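Local coordinates for GTP-binding protein (Thermus thermophilus, PDB 2DBY) that binds GDP, and probably hydrolyses ATP and binds the ribosome and its large subunit whether or not nucleotide is present, at residues V130-L135 with L198-P203; V74-L79 with R98-I103. All blocks are in the same frame, centred on the assembly; numbering follows the deposited sequence.

Interaction 1. Residues V130-L135 with L198-P203; sequences VVETEL and LLTAKP
L135 and L199 mark the closest approach of the two backbones, with their CA atoms 5.9 Å apart where one flank of helix 124-156 meets the short 3-10 turn 199-201. Their side chains cross at about a right angle and touch by methyls, L135 CD2 to L199 CD1 at 3.9 Å. L94 of helix 91-98 packs against both. Next to them the CG2 methyl of T200 fits between two residues of the helix: it lies 3.6 Å from L135 CB and 3.5 Å from E132 OE2. The glutamate gets there with CG anti to its own N (chi1 177°) and a bend at chi2 (62°), which brings OE2 up to the T200 methyl, these two side chains again roughly perpendicular. Its other oxygen, OE1, makes a salt bridge to R181, while T200 OG1 bonds to D139 and to the amide of A180. With an alanine at E132, the T200 methyl would probably lose cover and R181 would probably be left without its anionic mate. The arrangement belongs to a G domain of the YchF type: the root of the long helix that runs into the predicted coiled coil packs on the returning loop, just before strand 204-209.

Interaction 2. Residues V74-L79 with R98-I103; sequences VDIAGL and REVAAI
V100 faces V74 and I76 across a beta-alpha-beta crossover of the P-loop GTPase fold: strand 66-75 leads through a loop and helix 91-98 to strand 102-108, and strand 3-7 lies between the two strands in the sheet. The backbones stay well apart, the nearest CA atoms being those of V74 and V100 at 7.8 Å, and the contact is made wholly by buried apolar side chains. V100 points at the opposing segment; its CB makes no close contact of its own there, and the methyls do the touching. V100 CG1, anti to the carbonyl carbon (chi1 -67°), points at the strand end; it comes to 3.9 Å from V74 CG2 and 4.1 Å from V74 CB, the two valines crossing obliquely. V100 CG2 lies farther from V74 and 4.5 Å from I76 CD1, a looser approach than that of CG1. V74 also touches A3, and I76 lies on V7, F93 and H96, which places all three residues in the core beside the sheet. D75, between V74 and I76, begins a D-x-x-G sequence ending at G78, consistent with the G3 (switch II) motif of GTPases, and its OD1 forms a salt bridge with K14, a GDP-binding residue. I76, the next residue, points into the core, toward V100. It meets V100 tip to tip, its CD1 methyl lying 4.1 Å from V100 CG1.

From the N terminus the chain passes strand 3-7, helix 14-25, strand 40-44 and helix 48-57 before strand 66-75, then a loop and helix 91-98; interaction 2 closes this loop as the chain approaches strand 102-108. Helix 124-156 follows, and interaction 1 closes a second, larger and mostly helical excursion when the chain comes back after helix 187-195. The two closures are in series, neither nested nor crossed, yet they adjoin. K202 NZ reaches V100 O at 2.7 Å, a hydrogen bond between the two contacts, and P203 O probably accepts one from I103 N as strands 102-108 and 204-209 begin to pair. Together they tie the coiled-coil region and helix 91-98 to the central sheet.

Interaction 1. Residues V130-L135 with L198-P203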
loop_
_atom_site.group_PDB
_atom_site.type_symbol
_atom_site.label_atom_id
_atom_site.label_comp_id
_atom_site.label_asym_id
_atom_site.label_seq_id
_atom_site.Cartn_x
_atom_site.Cartn_y
_atom_site.Cartn_z
ATOM N N VAL A 130 18.349 12.882 0.481
ATOM C CA VAL A 130 18.340 13.517 -0.837
ATOM C C VAL A 130 16.921 13.557 -1.383
ATOM O O VAL A 130 16.446 14.602 -1.817
ATOM C CB VAL A 130 19.262 12.783 -1.859
ATOM C CG1 VAL A 130 18.959 13.275 -3.289
ATOM C CG2 VAL A 130 20.730 13.057 -1.521
ATOM N N VAL A 131 16.237 12.417 -1.358
ATOM C CA VAL A 131 14.875 12.401 -1.861
ATOM C C VAL A 131 13.960 13.248 -0.995
ATOM O O VAL A 131 13.187 14.052 -1.508
ATOM C CB VAL A 131 14.320 10.952 -1.926
ATOM C CG1 VAL A 131 12.808 10.969 -2.215
ATOM C CG2 VAL A 131 15.069 10.189 -3.016
ATOM N N GLU A 132 14.071 13.072 0.315
ATOM C CA GLU A 132 13.216 13.781 1.259
ATOM C C GLU A 132 13.399 15.284 1.104
ATOM O O GLU A 132 12.431 16.034 1.151
ATOM C CB GLU A 132 13.532 13.315 2.677
ATOM C CG GLU A 132 12.786 14.011 3.808
ATOM C CD GLU A 132 11.282 13.846 3.777
ATOM O OE1 GLU A 132 10.776 12.821 3.261
ATOM O OE2 GLU A 132 10.598 14.751 4.312
ATOM N N THR A 133 14.635 15.727 0.916
ATOM C CA THR A 133 14.884 17.164 0.735
ATOM C C THR A 133 14.120 17.721 -0.482
ATOM O O THR A 133 13.481 18.771 -0.389
ATOM C CB THR A 133 16.392 17.411 0.647
ATOM O OG1 THR A 133 16.921 17.272 1.979
ATOM C CG2 THR A 133 16.712 18.811 0.103
ATOM N N GLU A 134 14.139 17.010 -1.612
ATOM C CA GLU A 134 13.400 17.480 -2.783
ATOM C C GLU A 134 11.877 17.504 -2.517
ATOM O O GLU A 134 11.155 18.409 -2.963
ATOM C CB GLU A 134 13.687 16.589 -4.004
ATOM C CG GLU A 134 15.158 16.631 -4.507
ATOM C CD GLU A 134 15.708 18.049 -4.668
ATOM O OE1 GLU A 134 16.535 18.460 -3.820
ATOM O OE2 GLU A 134 15.318 18.746 -5.633
ATOM N N LEU A 135 11.370 16.510 -1.790
ATOM C CA LEU A 135 9.922 16.501 -1.509
ATOM C C LEU A 135 9.539 17.660 -0.571
ATOM O O LEU A 135 8.472 18.274 -0.717
ATOM C CB LEU A 135 9.496 15.178 -0.863
ATOM C CG LEU A 135 9.814 13.901 -1.659
ATOM C CD1 LEU A 135 9.165 12.708 -0.951
ATOM C CD2 LEU A 135 9.266 14.019 -3.073
ATOM N N LEU A 198 0.094 16.839 0.410
ATOM C CA LEU A 198 1.527 17.123 0.416
ATOM C C LEU A 198 2.338 15.860 0.137
ATOM O O LEU A 198 1.980 14.767 0.575
ATOM C CB LEU A 198 1.963 17.701 1.767
ATOM C CG LEU A 198 1.350 19.069 2.092
ATOM C CD1 LEU A 198 1.894 19.537 3.456
ATOM C CD2 LEU A 198 1.682 20.070 0.984
ATOM N N LEU A 199 3.435 16.022 -0.596
ATOM C CA LEU A 199 4.262 14.872 -0.934
ATOM C C LEU A 199 4.826 14.167 0.300
ATOM O O LEU A 199 4.898 12.922 0.338
ATOM C CB LEU A 199 5.408 15.310 -1.847
ATOM C CG LEU A 199 4.934 16.031 -3.117
ATOM C CD1 LEU A 199 6.163 16.253 -3.989
ATOM C CD2 LEU A 199 3.866 15.206 -3.912
ATOM N N THR A 200 5.226 14.944 1.304
ATOM C CA THR A 200 5.792 14.363 2.517
ATOM C C THR A 200 4.742 13.854 3.497
ATOM O O THR A 200 5.092 13.368 4.575
ATOM C CB THR A 200 6.744 15.343 3.268
ATOM O OG1 THR A 200 6.018 16.510 3.652
ATOM C CG2 THR A 200 7.912 15.745 2.367
ATOM N N ALA A 201 3.471 13.955 3.114
ATOM C CA ALA A 201 2.375 13.420 3.933
ATOM C C ALA A 201 2.102 11.956 3.514
ATOM O O ALA A 201 1.429 11.201 4.245
ATOM C CB ALA A 201 1.089 14.282 3.764
ATOM N N LYS A 202 2.604 11.550 2.346
ATOM C CA LYS A 202 2.401 10.166 1.901
ATOM C C LYS A 202 3.182 9.198 2.800
ATOM O O LYS A 202 4.328 9.470 3.197
ATOM C CB LYS A 202 2.868 9.986 0.433
ATOM C CG LYS A 202 2.176 10.939 -0.558
ATOM C CD LYS A 202 2.787 10.845 -1.967
ATOM C CE LYS A 202 2.199 11.899 -2.912
ATOM N NZ LYS A 202 0.794 11.591 -3.324
ATOM N N PRO A 203 2.571 8.054 3.140
ATOM C CA PRO A 203 3.273 7.081 3.989
ATOM C C PRO A 203 4.525 6.632 3.255
ATOM O O PRO A 203 4.545 6.554 2.014
ATOM C CB PRO A 203 2.270 5.937 4.111
ATOM C CG PRO A 203 0.954 6.640 4.014
ATOM C CD PRO A 203 1.163 7.663 2.937
#

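Interaction 2. Residues V74-L79 with R98-I103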
loop_
_atom_site.group_PDB
_atom_site.type_symbol
_atom_site.label_atom_id
_atom_site.label_comp_id
_atom_site.label_asym_id
_atom_site.label_seq_id
_atom_site.Cartn_x
_atom_site.Cartn_y
_atom_site.Cartn_z
ATOM N N VAL A 74 4.649 1.176 -8.623
ATOM C CA VAL A 74 5.063 1.959 -9.776
ATOM C C VAL A 74 6.560 2.241 -9.701
ATOM O O VAL A 74 7.061 2.631 -8.635
ATOM C CB VAL A 74 4.326 3.301 -9.785
ATOM C CG1 VAL A 74 4.748 4.130 -11.008
ATOM C CG2 VAL A 74 2.833 3.065 -9.757
ATOM N N ASP A 75 7.284 2.038 -10.802
ATOM C CA ASP A 75 8.706 2.337 -10.810
ATOM C C ASP A 75 8.721 3.828 -11.087
ATOM O O ASP A 75 8.467 4.239 -12.230
ATOM C CB ASP A 75 9.434 1.620 -11.958
ATOM C CG ASP A 75 10.938 1.911 -11.978
ATOM O OD1 ASP A 75 11.407 2.758 -11.186
ATOM O OD2 ASP A 75 11.658 1.284 -12.794
ATOM N N ILE A 76 9.040 4.620 -10.059
ATOM C CA ILE A 76 9.031 6.071 -10.203
ATOM C C ILE A 76 10.239 6.481 -10.978
ATOM O O ILE A 76 11.384 6.255 -10.573
ATOM C CB ILE A 76 9.035 6.791 -8.862
ATOM C CG1 ILE A 76 7.722 6.514 -8.106
ATOM C CG2 ILE A 76 9.232 8.306 -9.101
ATOM C CD1 ILE A 76 6.485 7.145 -8.708
ATOM N N ALA A 77 9.946 7.123 -12.089
ATOM C CA ALA A 77 10.949 7.557 -13.019
ATOM C C ALA A 77 11.292 9.028 -12.894
ATOM O O ALA A 77 10.398 9.867 -12.713
ATOM C CB ALA A 77 10.455 7.268 -14.389
ATOM N N GLY A 78 12.593 9.318 -12.973
ATOM C CA GLY A 78 13.049 10.693 -12.934
ATOM C C GLY A 78 14.288 11.046 -12.147
ATOM O O GLY A 78 14.594 10.459 -11.095
ATOM N N LEU A 79 15.020 12.022 -12.669
ATOM C CA LEU A 79 16.213 12.520 -11.989
ATOM C C LEU A 79 15.609 13.176 -10.732
ATOM O O LEU A 79 14.565 13.844 -10.827
ATOM C CB LEU A 79 16.937 13.562 -12.870
ATOM C CG LEU A 79 18.088 14.415 -12.273
ATOM C CD1 LEU A 79 19.137 14.752 -13.355
ATOM C CD2 LEU A 79 17.519 15.714 -11.657
ATOM N N ARG A 98 3.567 12.575 -7.196
ATOM C CA ARG A 98 2.240 13.079 -6.900
ATOM C C ARG A 98 1.158 12.063 -7.216
ATOM O O ARG A 98 0.115 12.066 -6.575
ATOM C CB ARG A 98 1.961 14.370 -7.688
ATOM C CG ARG A 98 2.830 15.532 -7.241
ATOM C CD ARG A 98 2.529 16.844 -7.977
ATOM N NE ARG A 98 3.401 17.914 -7.486
ATOM C CZ ARG A 98 3.375 18.378 -6.234
ATOM N NH1 ARG A 98 2.517 17.869 -5.357
ATOM N NH2 ARG A 98 4.210 19.343 -5.847
ATOM N N GLU A 99 1.407 11.200 -8.197
ATOM C CA GLU A 99 0.402 10.207 -8.611
ATOM C C GLU A 99 0.318 8.904 -7.795
ATOM O O GLU A 99 -0.516 8.042 -8.103
ATOM C CB GLU A 99 0.607 9.822 -10.079
ATOM C CG GLU A 99 0.605 10.967 -11.059
ATOM C CD GLU A 99 0.981 10.502 -12.465
ATOM O OE1 GLU A 99 2.045 9.854 -12.637
ATOM O OE2 GLU A 99 0.209 10.784 -13.404
ATOM N N VAL A 100 1.170 8.716 -6.788
ATOM C CA VAL A 100 1.060 7.488 -5.997
ATOM C C VAL A 100 0.615 7.834 -4.580
ATOM O O VAL A 100 0.762 8.973 -4.150
ATOM C CB VAL A 100 2.387 6.709 -5.939
ATOM C CG1 VAL A 100 2.716 6.188 -7.355
ATOM C CG2 VAL A 100 3.512 7.612 -5.420
ATOM N N ALA A 101 0.085 6.843 -3.868
ATOM C CA ALA A 101 -0.433 7.041 -2.506
ATOM C C ALA A 101 0.571 6.812 -1.388
ATOM O O ALA A 101 0.370 7.261 -0.260
ATOM C CB ALA A 101 -1.633 6.134 -2.296
ATOM N N ALA A 102 1.632 6.087 -1.699
ATOM C CA ALA A 102 2.698 5.795 -0.740
ATOM C C ALA A 102 3.998 5.674 -1.516
ATOM O O ALA A 102 3.985 5.478 -2.743
ATOM C CB ALA A 102 2.388 4.486 0.066
ATOM N N ILE A 103 5.119 5.773 -0.802
ATOM C CA ILE A 103 6.442 5.735 -1.399
ATOM C C ILE A 103 7.280 4.637 -0.734
ATOM O O ILE A 103 7.256 4.485 0.490
ATOM C CB ILE A 103 7.161 7.104 -1.173
ATOM C CG1 ILE A 103 6.378 8.214 -1.882
ATOM C CG2 ILE A 103 8.618 7.012 -1.641
ATOM C CD1 ILE A 103 6.900 9.627 -1.599
#